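Local coordinates for protein eukaryotic translation initiation factor 4E type 5 (Leishmania major, PDB 7KCJ) that probably binds the 7-methylguanosine cap of messenger RNA and takes part in the initiation of translation, at residues F19-P24 and T77-R82; T47-W52 and N84-S89; S97-N102 and A167-L172; A111-V116 and I153-W158. All coordinates share one frame; numbering follows the deposited sequence.

Contact 1: F19-P24 and T77-R82; sequences FVSFLP and TLIFAR
T77 opens the second strand by pairing with L23: its N donates to L23 O and its O accepts from L23 N, both at 2.8 Å, and a water on T77 OG1 reaches weakly back to L23 O. L78 points to the other face of the sheet, where CG anti to the backbone N (chi1 178°) brings CD1 within 3.9 Å of V20 CG1 and 3.6 Å from S21 O. I79 closes the next bonded ring with S21; the bond from I79 N to S21 O is almost straight (177°), and S21 OG rests 3.7 Å from I79 CB. At F80 the ring lies beside V20, CG1 over one face and CG2 3.7 Å from F80 CD2. A81 completes the ladder with F19, donating to F19 O and accepting from F19 N. Six backbone bonds thus join two strands running at 159°, with hydrogen-bonded and non-hydrogen-bonded pairs taking turns. V20, L78 and F80 face helix 56-64 through T62, M63 and L59. This is a regular antiparallel ladder inside the curved sheet of the eIF4E fold, whose convex side carries the helices.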
loop_
_atom_site.group_PDB
_atom_site.type_symbol
_atom_site.label_atom_id
_atom_site.label_comp_id
_atom_site.label_asym_id
_atom_site.label_seq_id
_atom_site.Cartn_x
_atom_site.Cartn_y
_atom_site.Cartn_z
ATOM N N PHE A 19 -3.781 -7.117 -8.559
ATOM C CA PHE A 19 -4.987 -6.411 -8.969
ATOM C C PHE A 19 -5.055 -5.056 -8.272
ATOM O O PHE A 19 -4.886 -4.967 -7.056
ATOM C CB PHE A 19 -6.257 -7.216 -8.689
ATOM C CG PHE A 19 -7.442 -6.691 -9.459
ATOM C CD1 PHE A 19 -7.640 -7.043 -10.780
ATOM C CD2 PHE A 19 -8.338 -5.813 -8.873
ATOM C CE1 PHE A 19 -8.725 -6.543 -11.499
ATOM C CE2 PHE A 19 -9.420 -5.316 -9.593
ATOM C CZ PHE A 19 -9.603 -5.679 -10.899
ATOM N N VAL A 20 -5.315 -4.004 -9.043
ATOM C CA VAL A 20 -5.365 -2.640 -8.529
ATOM C C VAL A 20 -6.818 -2.181 -8.429
ATOM O O VAL A 20 -7.605 -2.384 -9.355
ATOM C CB VAL A 20 -4.535 -1.665 -9.407
ATOM C CG1 VAL A 20 -4.374 -0.318 -8.720
ATOM C CG2 VAL A 20 -3.163 -2.249 -9.749
ATOM N N SER A 21 -7.179 -1.595 -7.300
ATOM C CA SER A 21 -8.523 -1.074 -7.092
ATOM C C SER A 21 -8.477 0.191 -6.243
ATOM O O SER A 21 -7.532 0.409 -5.480
ATOM C CB SER A 21 -9.431 -2.128 -6.475
ATOM O OG SER A 21 -8.915 -2.474 -5.207
ATOM N N PHE A 22 -9.484 1.037 -6.385
ATOM C CA PHE A 22 -9.530 2.300 -5.664
ATOM C C PHE A 22 -10.786 2.377 -4.818
ATOM O O PHE A 22 -11.880 2.309 -5.363
ATOM C CB PHE A 22 -9.471 3.458 -6.670
ATOM C CG PHE A 22 -9.745 4.818 -6.083
ATOM C CD1 PHE A 22 -8.837 5.418 -5.234
ATOM C CD2 PHE A 22 -10.901 5.497 -6.391
ATOM C CE1 PHE A 22 -9.087 6.662 -4.700
ATOM C CE2 PHE A 22 -11.145 6.748 -5.860
ATOM C CZ PHE A 22 -10.244 7.315 -5.014
ATOM N N LEU A 23 -10.650 2.565 -3.519
ATOM C CA LEU A 23 -11.798 2.700 -2.626
ATOM C C LEU A 23 -11.863 4.129 -2.104
ATOM O O LEU A 23 -10.997 4.546 -1.347
ATOM C CB LEU A 23 -11.705 1.706 -1.455
ATOM C CG LEU A 23 -12.779 1.821 -0.315
ATOM C CD1 LEU A 23 -14.173 1.812 -0.853
ATOM C CD2 LEU A 23 -12.673 0.682 0.668
ATOM N N PRO A 24 -12.850 4.907 -2.522
ATOM C CA PRO A 24 -12.952 6.288 -2.035
ATOM C C PRO A 24 -13.464 6.389 -0.592
ATOM O O PRO A 24 -13.821 5.380 0.024
ATOM C CB PRO A 24 -13.910 6.938 -3.033
ATOM C CG PRO A 24 -14.688 5.847 -3.596
ATOM C CD PRO A 24 -13.933 4.571 -3.462
ATOM N N THR A 77 -8.335 4.824 -0.372
ATOM C CA THR A 77 -7.288 3.816 -0.352
ATOM C C THR A 77 -7.083 3.269 -1.750
ATOM O O THR A 77 -8.046 2.876 -2.406
ATOM C CB THR A 77 -7.622 2.657 0.620
ATOM O OG1 THR A 77 -8.170 3.153 1.834
ATOM C CG2 THR A 77 -6.423 1.808 0.931
ATOM N N LEU A 78 -5.843 3.250 -2.214
ATOM C CA LEU A 78 -5.455 2.642 -3.483
ATOM C C LEU A 78 -4.900 1.284 -3.071
ATOM O O LEU A 78 -4.001 1.234 -2.250
ATOM C CB LEU A 78 -4.396 3.469 -4.212
ATOM C CG LEU A 78 -3.908 2.879 -5.532
ATOM C CD1 LEU A 78 -5.047 2.802 -6.546
ATOM C CD2 LEU A 78 -2.735 3.711 -6.105
ATOM N N ILE A 79 -5.485 0.198 -3.544
ATOM C CA ILE A 79 -5.132 -1.156 -3.103
ATOM C C ILE A 79 -4.482 -2.017 -4.189
ATOM O O ILE A 79 -4.951 -2.027 -5.328
ATOM C CB ILE A 79 -6.439 -1.814 -2.591
ATOM C CG1 ILE A 79 -7.087 -0.976 -1.444
ATOM C CG2 ILE A 79 -6.237 -3.282 -2.177
ATOM C CD1 ILE A 79 -8.561 -1.436 -1.034
ATOM N N PHE A 80 -3.422 -2.762 -3.833
ATOM C CA PHE A 80 -2.746 -3.694 -4.733
ATOM C C PHE A 80 -2.771 -5.058 -4.047
ATOM O O PHE A 80 -2.226 -5.193 -2.941
ATOM C CB PHE A 80 -1.279 -3.287 -4.984
ATOM C CG PHE A 80 -1.091 -1.918 -5.593
ATOM C CD1 PHE A 80 -1.181 -0.778 -4.815
ATOM C CD2 PHE A 80 -0.807 -1.775 -6.941
ATOM C CE1 PHE A 80 -1.011 0.475 -5.379
ATOM C CE2 PHE A 80 -0.648 -0.522 -7.502
ATOM C CZ PHE A 80 -0.736 0.594 -6.719
ATOM N N ALA A 81 -3.380 -6.073 -4.686
ATOM C CA ALA A 81 -3.425 -7.402 -4.081
ATOM C C ALA A 81 -2.871 -8.439 -5.024
ATOM O O ALA A 81 -3.352 -8.552 -6.150
ATOM C CB ALA A 81 -4.843 -7.776 -3.676
ATOM N N ARG A 82 -1.898 -9.225 -4.561
ATOM C CA ARG A 82 -1.323 -10.260 -5.393
ATOM C C ARG A 82 -2.318 -11.409 -5.621
ATOM O O ARG A 82 -2.831 -11.979 -4.657
ATOM C CB ARG A 82 0.000 -10.750 -4.783
ATOM C CG ARG A 82 0.784 -11.650 -5.727
ATOM C CD ARG A 82 2.041 -12.176 -5.073
ATOM N NE ARG A 82 1.753 -12.948 -3.863
ATOM C CZ ARG A 82 1.447 -14.243 -3.854
ATOM N NH1 ARG A 82 1.394 -14.928 -4.989
ATOM N NH2 ARG A 82 1.205 -14.864 -2.706
HETATM O O HOH W 1 -11.218 3.897 1.892
#

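Contact 2: T47-W52 and N84-S89; sequences TQKLDW and NKEPPS
K49 reaches across with an extended chain and sets NZ 3.1 Å from K85 O, its hydrogen bond to the loop. The ammonium stands well above the carbonyl plane, 52° out of it. A second partner is E86: OE2 is 3.9 Å from K49 NZ, a long salt bridge between two exposed side chains. E86 N is held within the loop by N84 OD1 at 3.1 Å, which makes an Asx turn around K85, consistent with a set direction for the K85 carbonyl. On the strand, W52 N is satisfied by D51 OD1 at 2.8 Å.

The largest burial is between W52 and K85, whose side chains cross at about a right angle. K85 CE comes within 3.6 Å of W52 CZ2, and the bend at chi3 (72°) turns the end of the lysine to the indole nitrogen side, with K85 NZ 3.6 Å from W52 NE1; both are donors, so the two do not hydrogen-bond. At the far end of the indole, N84 N approaches CH2 at the ring edge, near its plane.

W52 also packs edge-to-face with F19 and makes a cation-pi contact with K17, both on strand 13-23. The contact therefore joins the outermost strand 48-55 to the loop between strands 77-82 and 97-103, with F19 of the intervening strand touched by both K49 and K85.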
loop_
_atom_site.group_PDB
_atom_site.type_symbol
_atom_site.label_atom_id
_atom_site.label_comp_id
_atom_site.label_asym_id
_atom_site.label_seq_id
_atom_site.Cartn_x
_atom_site.Cartn_y
_atom_site.Cartn_z
ATOM N N THR A 47 -16.112 0.115 -4.081
ATOM C CA THR A 47 -14.766 -0.078 -4.590
ATOM C C THR A 47 -14.840 0.078 -6.135
ATOM O O THR A 47 -15.821 -0.365 -6.759
ATOM C CB THR A 47 -14.284 -1.504 -4.203
ATOM O OG1 THR A 47 -14.116 -1.579 -2.785
ATOM C CG2 THR A 47 -12.983 -1.910 -4.913
ATOM N N GLN A 48 -13.849 0.771 -6.733
ATOM C CA GLN A 48 -13.786 0.970 -8.167
ATOM C C GLN A 48 -12.617 0.134 -8.651
ATOM O O GLN A 48 -11.483 0.427 -8.298
ATOM C CB GLN A 48 -13.568 2.460 -8.479
ATOM C CG GLN A 48 -14.525 3.386 -7.720
ATOM C CD GLN A 48 -14.406 4.844 -8.133
ATOM O OE1 GLN A 48 -13.575 5.217 -8.976
ATOM N NE2 GLN A 48 -15.218 5.701 -7.548
ATOM N N LYS A 49 -12.888 -0.942 -9.396
ATOM C CA LYS A 49 -11.825 -1.819 -9.887
ATOM C C LYS A 49 -11.073 -1.215 -11.046
ATOM O O LYS A 49 -11.673 -0.606 -11.928
ATOM C CB LYS A 49 -12.372 -3.181 -10.327
ATOM C CG LYS A 49 -13.000 -3.986 -9.199
ATOM C CD LYS A 49 -13.346 -5.393 -9.656
ATOM C CE LYS A 49 -13.847 -6.246 -8.500
ATOM N NZ LYS A 49 -13.714 -7.710 -8.755
ATOM N N LEU A 50 -9.748 -1.403 -11.051
ATOM C CA LEU A 50 -8.944 -0.945 -12.172
ATOM C C LEU A 50 -8.661 -2.219 -12.991
ATOM O O LEU A 50 -9.589 -2.700 -13.627
ATOM C CB LEU A 50 -7.706 -0.129 -11.740
ATOM C CG LEU A 50 -7.959 1.325 -11.284
ATOM C CD1 LEU A 50 -8.482 1.393 -9.849
ATOM C CD2 LEU A 50 -6.666 2.177 -11.442
ATOM N N ASP A 51 -7.475 -2.841 -12.895
ATOM C CA ASP A 51 -7.157 -4.052 -13.648
ATOM C C ASP A 51 -5.869 -4.712 -13.090
ATOM O O ASP A 51 -5.213 -4.156 -12.203
ATOM C CB ASP A 51 -6.945 -3.672 -15.125
ATOM C CG ASP A 51 -7.216 -4.777 -16.125
ATOM O OD1 ASP A 51 -7.417 -5.947 -15.692
ATOM O OD2 ASP A 51 -7.247 -4.474 -17.339
ATOM N N TRP A 52 -5.506 -5.883 -13.624
ATOM C CA TRP A 52 -4.291 -6.586 -13.250
ATOM C C TRP A 52 -3.075 -5.856 -13.790
ATOM O O TRP A 52 -3.120 -5.325 -14.900
ATOM C CB TRP A 52 -4.271 -7.975 -13.910
ATOM C CG TRP A 52 -5.328 -8.916 -13.438
ATOM C CD1 TRP A 52 -6.442 -9.316 -14.122
ATOM C CD2 TRP A 52 -5.355 -9.607 -12.179
ATOM N NE1 TRP A 52 -7.167 -10.208 -13.360
ATOM C CE2 TRP A 52 -6.522 -10.402 -12.161
ATOM C CE3 TRP A 52 -4.523 -9.600 -11.050
ATOM C CZ2 TRP A 52 -6.844 -11.224 -11.081
ATOM C CZ3 TRP A 52 -4.846 -10.406 -9.976
ATOM C CH2 TRP A 52 -5.977 -11.227 -10.006
ATOM N N ASN A 84 -5.446 -11.544 -6.426
ATOM C CA ASN A 84 -6.797 -11.465 -5.872
ATOM C C ASN A 84 -7.507 -10.218 -6.354
ATOM O O ASN A 84 -7.061 -9.106 -6.048
ATOM C CB ASN A 84 -6.739 -11.516 -4.350
ATOM C CG ASN A 84 -8.097 -11.597 -3.686
ATOM O OD1 ASN A 84 -9.122 -11.827 -4.335
ATOM N ND2 ASN A 84 -8.131 -11.412 -2.375
ATOM N N LYS A 85 -8.596 -10.391 -7.134
ATOM C CA LYS A 85 -9.329 -9.233 -7.623
ATOM C C LYS A 85 -10.484 -8.807 -6.710
ATOM O O LYS A 85 -11.154 -7.822 -7.025
ATOM C CB LYS A 85 -9.789 -9.405 -9.078
ATOM C CG LYS A 85 -10.911 -10.391 -9.316
ATOM C CD LYS A 85 -11.393 -10.266 -10.774
ATOM C CE LYS A 85 -10.395 -10.835 -11.763
ATOM N NZ LYS A 85 -10.745 -10.522 -13.188
ATOM N N GLU A 86 -10.691 -9.495 -5.567
ATOM C CA GLU A 86 -11.725 -9.151 -4.588
ATOM C C GLU A 86 -11.137 -8.253 -3.486
ATOM O O GLU A 86 -9.917 -8.266 -3.274
ATOM C CB GLU A 86 -12.285 -10.450 -3.952
ATOM C CG GLU A 86 -12.831 -11.456 -4.953
ATOM C CD GLU A 86 -13.923 -10.913 -5.848
ATOM O OE1 GLU A 86 -14.804 -10.187 -5.335
ATOM O OE2 GLU A 86 -13.892 -11.207 -7.065
ATOM N N PRO A 87 -11.972 -7.519 -2.713
ATOM C CA PRO A 87 -11.418 -6.690 -1.626
ATOM C C PRO A 87 -10.624 -7.526 -0.637
ATOM O O PRO A 87 -11.112 -8.552 -0.186
ATOM C CB PRO A 87 -12.668 -6.075 -0.977
ATOM C CG PRO A 87 -13.709 -6.088 -2.068
ATOM C CD PRO A 87 -13.439 -7.371 -2.812
ATOM N N PRO A 88 -9.350 -7.179 -0.397
ATOM C CA PRO A 88 -8.543 -8.000 0.532
ATOM C C PRO A 88 -8.998 -7.855 1.979
ATOM O O PRO A 88 -9.492 -6.808 2.377
ATOM C CB PRO A 88 -7.120 -7.495 0.318
ATOM C CG PRO A 88 -7.289 -6.092 -0.161
ATOM C CD PRO A 88 -8.606 -6.003 -0.897
ATOM N N SER A 89 -8.864 -8.925 2.750
ATOM C CA SER A 89 -9.291 -8.971 4.137
ATOM C C SER A 89 -8.145 -9.385 5.062
ATOM O O SER A 89 -7.330 -10.216 4.671
ATOM C CB SER A 89 -10.435 -9.978 4.252
ATOM O OG SER A 89 -10.827 -10.222 5.589
#

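Contact 3: S97-N102 and A167-L172; sequences SRIMIN and AVAEFL
I99 and I101 meet the helix through purely apolar contacts, with no hydrogen bond crossing between the segments. I99 does most of the work with one methyl: CD1 stands 3.7 Å from V168 CG1 and 4.0 Å from A169 CB, so it enters between two consecutive helix residues. Its CG1 is anti to the carbonyl carbon (chi1 -70°) and its chain is extended to CD1, which carries the methyl out to the helix, while the other branch, CG2, lies 4.4 Å from L172 CD1.

The second apolar pair lies one turn further along the helix. I101 CD1 meets L172 CD1 at 3.8 Å, the two side chains crossing at about a right angle. L172 CD1 is thus shared by both isoleucines.

Backbone bonds run elsewhere: within the helix L172 N donates to V168 O at 3.0 Å, keeping V168 and L172 one turn apart, while I99 and I101 pair with V157 and V155 of strand 153-159.

Strand and helix axes run nearly parallel, 16° apart and 9.9 Å at closest approach. Around this layer, I101 also touches V116 and L172 touches L115 and V119, all on helix 108-121. I99 and A169 reach I188 and E190 of the outermost strand 186-191.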
loop_
_atom_site.group_PDB
_atom_site.type_symbol
_atom_site.label_atom_id
_atom_site.label_comp_id
_atom_site.label_asym_id
_atom_site.label_seq_id
_atom_site.Cartn_x
_atom_site.Cartn_y
_atom_site.Cartn_z
ATOM N N SER A 97 0.854 -10.085 9.737
ATOM C CA SER A 97 0.895 -8.807 10.434
ATOM C C SER A 97 1.138 -7.668 9.410
ATOM O O SER A 97 1.118 -7.927 8.198
ATOM C CB SER A 97 1.917 -8.820 11.568
ATOM O OG SER A 97 3.246 -9.014 11.110
ATOM N N ARG A 98 1.307 -6.414 9.876
ATOM C CA ARG A 98 1.469 -5.307 8.951
ATOM C C ARG A 98 2.578 -4.336 9.315
ATOM O O ARG A 98 3.012 -4.276 10.466
ATOM C CB ARG A 98 0.132 -4.574 8.772
ATOM C CG ARG A 98 -0.313 -3.832 10.005
ATOM C CD ARG A 98 -1.761 -3.399 9.919
ATOM N NE ARG A 98 -2.210 -2.854 11.197
ATOM C CZ ARG A 98 -2.989 -1.785 11.333
ATOM N NH1 ARG A 98 -3.414 -1.123 10.262
ATOM N NH2 ARG A 98 -3.328 -1.355 12.538
ATOM N N ILE A 99 3.050 -3.588 8.305
ATOM C CA ILE A 99 4.061 -2.551 8.475
ATOM C C ILE A 99 3.471 -1.254 7.938
ATOM O O ILE A 99 2.979 -1.224 6.810
ATOM C CB ILE A 99 5.398 -2.925 7.763
ATOM C CG1 ILE A 99 6.101 -4.085 8.472
ATOM C CG2 ILE A 99 6.323 -1.720 7.663
ATOM C CD1 ILE A 99 7.214 -4.681 7.674
ATOM N N MET A 100 3.456 -0.197 8.759
ATOM C CA MET A 100 2.957 1.108 8.318
ATOM C C MET A 100 4.121 2.028 8.114
ATOM O O MET A 100 4.985 2.131 8.984
ATOM C CB MET A 100 2.008 1.758 9.340
ATOM C CG MET A 100 0.972 0.838 9.907
ATOM S SD MET A 100 -0.128 -0.019 8.819
ATOM C CE MET A 100 -1.355 1.285 8.592
ATOM N N ILE A 101 4.173 2.667 6.954
ATOM C CA ILE A 101 5.210 3.637 6.621
ATOM C C ILE A 101 4.521 4.964 6.323
ATOM O O ILE A 101 3.795 5.059 5.327
ATOM C CB ILE A 101 6.022 3.159 5.394
ATOM C CG1 ILE A 101 6.643 1.776 5.635
ATOM C CG2 ILE A 101 7.102 4.163 5.018
ATOM C CD1 ILE A 101 6.704 0.970 4.464
ATOM N N ASN A 102 4.733 5.983 7.163
ATOM C CA ASN A 102 4.168 7.317 6.906
ATOM C C ASN A 102 5.208 8.182 6.212
ATOM O O ASN A 102 6.331 8.273 6.691
ATOM C CB ASN A 102 3.722 7.989 8.188
ATOM C CG ASN A 102 2.557 7.273 8.823
ATOM O OD1 ASN A 102 1.407 7.459 8.416
ATOM N ND2 ASN A 102 2.827 6.442 9.817
ATOM N N ALA A 167 12.796 -8.467 9.807
ATOM C CA ALA A 167 13.733 -8.412 8.688
ATOM C C ALA A 167 13.274 -7.452 7.584
ATOM O O ALA A 167 14.099 -6.709 7.059
ATOM C CB ALA A 167 13.955 -9.800 8.113
ATOM N N VAL A 168 11.968 -7.447 7.249
ATOM C CA VAL A 168 11.442 -6.570 6.215
ATOM C C VAL A 168 11.503 -5.112 6.692
ATOM O O VAL A 168 11.946 -4.241 5.943
ATOM C CB VAL A 168 9.983 -6.977 5.831
ATOM C CG1 VAL A 168 9.338 -5.936 4.926
ATOM C CG2 VAL A 168 9.945 -8.346 5.168
ATOM N N ALA A 169 11.055 -4.848 7.928
ATOM C CA ALA A 169 11.066 -3.497 8.466
ATOM C C ALA A 169 12.485 -2.942 8.552
ATOM O O ALA A 169 12.701 -1.792 8.180
ATOM C CB ALA A 169 10.405 -3.463 9.834
ATOM N N GLU A 170 13.460 -3.763 8.984
ATOM C CA GLU A 170 14.851 -3.299 9.069
ATOM C C GLU A 170 15.448 -3.090 7.680
ATOM O O GLU A 170 16.204 -2.145 7.478
ATOM C CB GLU A 170 15.727 -4.232 9.907
ATOM C CG GLU A 170 17.042 -3.600 10.331
ATOM C CD GLU A 170 16.922 -2.271 11.062
ATOM O OE1 GLU A 170 16.056 -2.155 11.961
ATOM O OE2 GLU A 170 17.692 -1.340 10.730
ATOM N N PHE A 171 15.057 -3.917 6.700
ATOM C CA PHE A 171 15.517 -3.745 5.320
ATOM C C PHE A 171 15.032 -2.390 4.787
ATOM O O PHE A 171 15.810 -1.668 4.178
ATOM C CB PHE A 171 15.002 -4.871 4.411
ATOM C CG PHE A 171 15.417 -4.645 2.979
ATOM C CD1 PHE A 171 16.727 -4.851 2.580
ATOM C CD2 PHE A 171 14.527 -4.127 2.056
ATOM C CE1 PHE A 171 17.119 -4.605 1.270
ATOM C CE2 PHE A 171 14.926 -3.878 0.746
ATOM C CZ PHE A 171 16.212 -4.132 0.356
ATOM N N LEU A 172 13.754 -2.055 5.028
ATOM C CA LEU A 172 13.193 -0.794 4.569
ATOM C C LEU A 172 13.891 0.378 5.261
ATOM O O LEU A 172 14.205 1.364 4.602
ATOM C CB LEU A 172 11.680 -0.741 4.832
ATOM C CG LEU A 172 10.826 -1.646 3.973
ATOM C CD1 LEU A 172 9.386 -1.754 4.538
ATOM C CD2 LEU A 172 10.818 -1.157 2.558
#

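Contact 4: A111-V116 and I153-W158; sequences AGLELV and IRVEVW
V116, V155 and L113 carry this contact, in which helix 108-121 packs on the antiparallel sheet of the eIF4E fold. Helix and strand segments run almost alongside each other, 14° apart, with 10.1 Å between their axes.

V116 uses a single methyl. With CG1 anti to the backbone N (chi1 -180°), that atom touches two strand residues lying on the same face: V155 CG1 at 3.7 Å and V157 CG2 at 3.9 Å. V116 and V155 run alongside each other, pointing opposite ways, whereas V116 and V157 meet at a slant.

V155 splits its two branches between the helix residues. CG1 goes to V116, and CG2 is met by L113 CD1 at 3.9 Å.

L113 leaves the helix obliquely, yet its fork comes back to the sheet: CD1 takes V155 and CD2 takes I153 CD1 at 4.1 Å, both crossings being close to a right angle. L113 also touches I141 and V116 touches I101, on the strands flanking 153-159, while V155 and V157 pack against L139.

The opposite face carries R154, E156 and W158. There E156 is held by salt bridges to R140 and R98, which would probably stabilise its negative charge in this buried setting. E156 OE1 also takes a nearly straight bond (170°) from W158 NE1 at 3.0 Å; OE1 lies in the indole plane, while NE1 comes from above the carboxylate plane.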
loop_
_atom_site.group_PDB
_atom_site.type_symbol
_atom_site.label_atom_id
_atom_site.label_comp_id
_atom_site.label_asym_id
_atom_site.label_seq_id
_atom_site.Cartn_x
_atom_site.Cartn_y
_atom_site.Cartn_z
ATOM N N ALA A 111 10.431 8.953 -3.285
ATOM C CA ALA A 111 11.456 7.932 -3.130
ATOM C C ALA A 111 11.014 6.752 -2.260
ATOM O O ALA A 111 11.337 5.598 -2.560
ATOM C CB ALA A 111 12.724 8.562 -2.563
ATOM N N GLY A 112 10.327 7.051 -1.169
ATOM C CA GLY A 112 9.849 6.014 -0.267
ATOM C C GLY A 112 8.742 5.178 -0.882
ATOM O O GLY A 112 8.692 3.953 -0.696
ATOM N N LEU A 113 7.856 5.823 -1.654
ATOM C CA LEU A 113 6.784 5.089 -2.334
ATOM C C LEU A 113 7.387 4.136 -3.380
ATOM O O LEU A 113 7.014 2.962 -3.442
ATOM C CB LEU A 113 5.796 6.062 -3.007
ATOM C CG LEU A 113 4.553 5.428 -3.675
ATOM C CD1 LEU A 113 3.793 4.486 -2.733
ATOM C CD2 LEU A 113 3.591 6.490 -4.135
ATOM N N GLU A 114 8.373 4.625 -4.152
ATOM C CA GLU A 114 9.056 3.818 -5.161
ATOM C C GLU A 114 9.743 2.628 -4.537
ATOM O O GLU A 114 9.617 1.519 -5.053
ATOM C CB GLU A 114 10.094 4.645 -5.933
ATOM C CG GLU A 114 9.481 5.715 -6.811
ATOM C CD GLU A 114 10.506 6.611 -7.470
ATOM O OE1 GLU A 114 11.575 6.101 -7.879
ATOM O OE2 GLU A 114 10.239 7.828 -7.579
ATOM N N LEU A 115 10.436 2.844 -3.410
ATOM C CA LEU A 115 11.123 1.766 -2.722
ATOM C C LEU A 115 10.155 0.690 -2.248
ATOM O O LEU A 115 10.405 -0.488 -2.492
ATOM C CB LEU A 115 11.955 2.321 -1.559
ATOM C CG LEU A 115 12.586 1.267 -0.637
ATOM C CD1 LEU A 115 13.836 0.671 -1.267
ATOM C CD2 LEU A 115 12.877 1.845 0.706
ATOM N N VAL A 116 9.055 1.084 -1.577
ATOM C CA VAL A 116 8.084 0.122 -1.055
ATOM C C VAL A 116 7.428 -0.663 -2.188
ATOM O O VAL A 116 7.353 -1.896 -2.126
ATOM C CB VAL A 116 7.047 0.787 -0.125
ATOM C CG1 VAL A 116 6.063 -0.250 0.394
ATOM C CG2 VAL A 116 7.730 1.470 1.054
ATOM N N ILE A 153 1.362 10.872 2.883
ATOM C CA ILE A 153 0.693 9.618 2.549
ATOM C C ILE A 153 1.103 8.511 3.544
ATOM O O ILE A 153 2.106 8.625 4.245
ATOM C CB ILE A 153 0.931 9.171 1.075
ATOM C CG1 ILE A 153 2.403 8.751 0.827
ATOM C CG2 ILE A 153 0.496 10.242 0.095
ATOM C CD1 ILE A 153 2.703 8.292 -0.594
ATOM N N ARG A 154 0.305 7.436 3.608
ATOM C CA ARG A 154 0.646 6.270 4.418
ATOM C C ARG A 154 0.611 5.031 3.564
ATOM O O ARG A 154 -0.376 4.802 2.879
ATOM C CB ARG A 154 -0.309 6.076 5.600
ATOM C CG ARG A 154 0.155 4.910 6.494
ATOM C CD ARG A 154 -0.861 4.486 7.520
ATOM N NE ARG A 154 -1.293 5.562 8.397
ATOM C CZ ARG A 154 -2.306 5.459 9.255
ATOM N NH1 ARG A 154 -3.016 4.334 9.328
ATOM N NH2 ARG A 154 -2.641 6.490 10.022
ATOM N N VAL A 155 1.658 4.225 3.615
ATOM C CA VAL A 155 1.695 2.959 2.910
ATOM C C VAL A 155 1.568 1.857 3.958
ATOM O O VAL A 155 2.280 1.862 4.966
ATOM C CB VAL A 155 2.962 2.791 2.048
ATOM C CG1 VAL A 155 2.900 1.479 1.255
ATOM C CG2 VAL A 155 3.143 3.971 1.102
ATOM N N GLU A 156 0.613 0.966 3.773
ATOM C CA GLU A 156 0.355 -0.145 4.684
ATOM C C GLU A 156 0.676 -1.438 3.934
ATOM O O GLU A 156 0.094 -1.694 2.881
ATOM C CB GLU A 156 -1.120 -0.124 5.122
ATOM C CG GLU A 156 -1.566 -1.318 5.962
ATOM C CD GLU A 156 -3.026 -1.278 6.381
ATOM O OE1 GLU A 156 -3.378 -1.920 7.393
ATOM O OE2 GLU A 156 -3.820 -0.598 5.688
ATOM N N VAL A 157 1.596 -2.240 4.461
ATOM C CA VAL A 157 1.997 -3.503 3.831
ATOM C C VAL A 157 1.506 -4.676 4.663
ATOM O O VAL A 157 1.822 -4.727 5.845
ATOM C CB VAL A 157 3.548 -3.587 3.716
ATOM C CG1 VAL A 157 3.961 -4.790 2.872
ATOM C CG2 VAL A 157 4.156 -2.288 3.167
ATOM N N TRP A 158 0.780 -5.638 4.071
ATOM C CA TRP A 158 0.309 -6.826 4.798
ATOM C C TRP A 158 1.196 -8.000 4.484
ATOM O O TRP A 158 1.373 -8.342 3.316
ATOM C CB TRP A 158 -1.149 -7.193 4.466
ATOM C CG TRP A 158 -2.196 -6.192 4.891
ATOM C CD1 TRP A 158 -2.007 -5.034 5.593
ATOM C CD2 TRP A 158 -3.602 -6.267 4.612
ATOM N NE1 TRP A 158 -3.207 -4.384 5.761
ATOM C CE2 TRP A 158 -4.203 -5.123 5.173
ATOM C CE3 TRP A 158 -4.418 -7.199 3.955
ATOM C CZ2 TRP A 158 -5.569 -4.863 5.052
ATOM C CZ3 TRP A 158 -5.783 -6.956 3.884
ATOM C CH2 TRP A 158 -6.341 -5.803 4.438
#

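Overall arrangement
All four contacts involve one antiparallel sheet. Contacts 1 and 2 lie at the end bounded by strand 48-55, their centres about 6 Å apart, tied by backbone pairing of strands 13-23 and 48-55. Contacts 3 and 4, about 9 Å apart between centres, share the neighbouring strands 97-103 and 153-159 and stack helices 165-178 and 108-121 on the sheet. The centres of contacts 1 and 3 are about 19 Å apart. Along the chain, contacts 1 and 2 interlace and close first; contact 4 then falls between the segments of contact 3. P88 and S89 of contact 2 pack on W158 of contact 4. The sheet thus ties both halves of the eIF4E fold together, helices packed on one side, as in the cap-binding family.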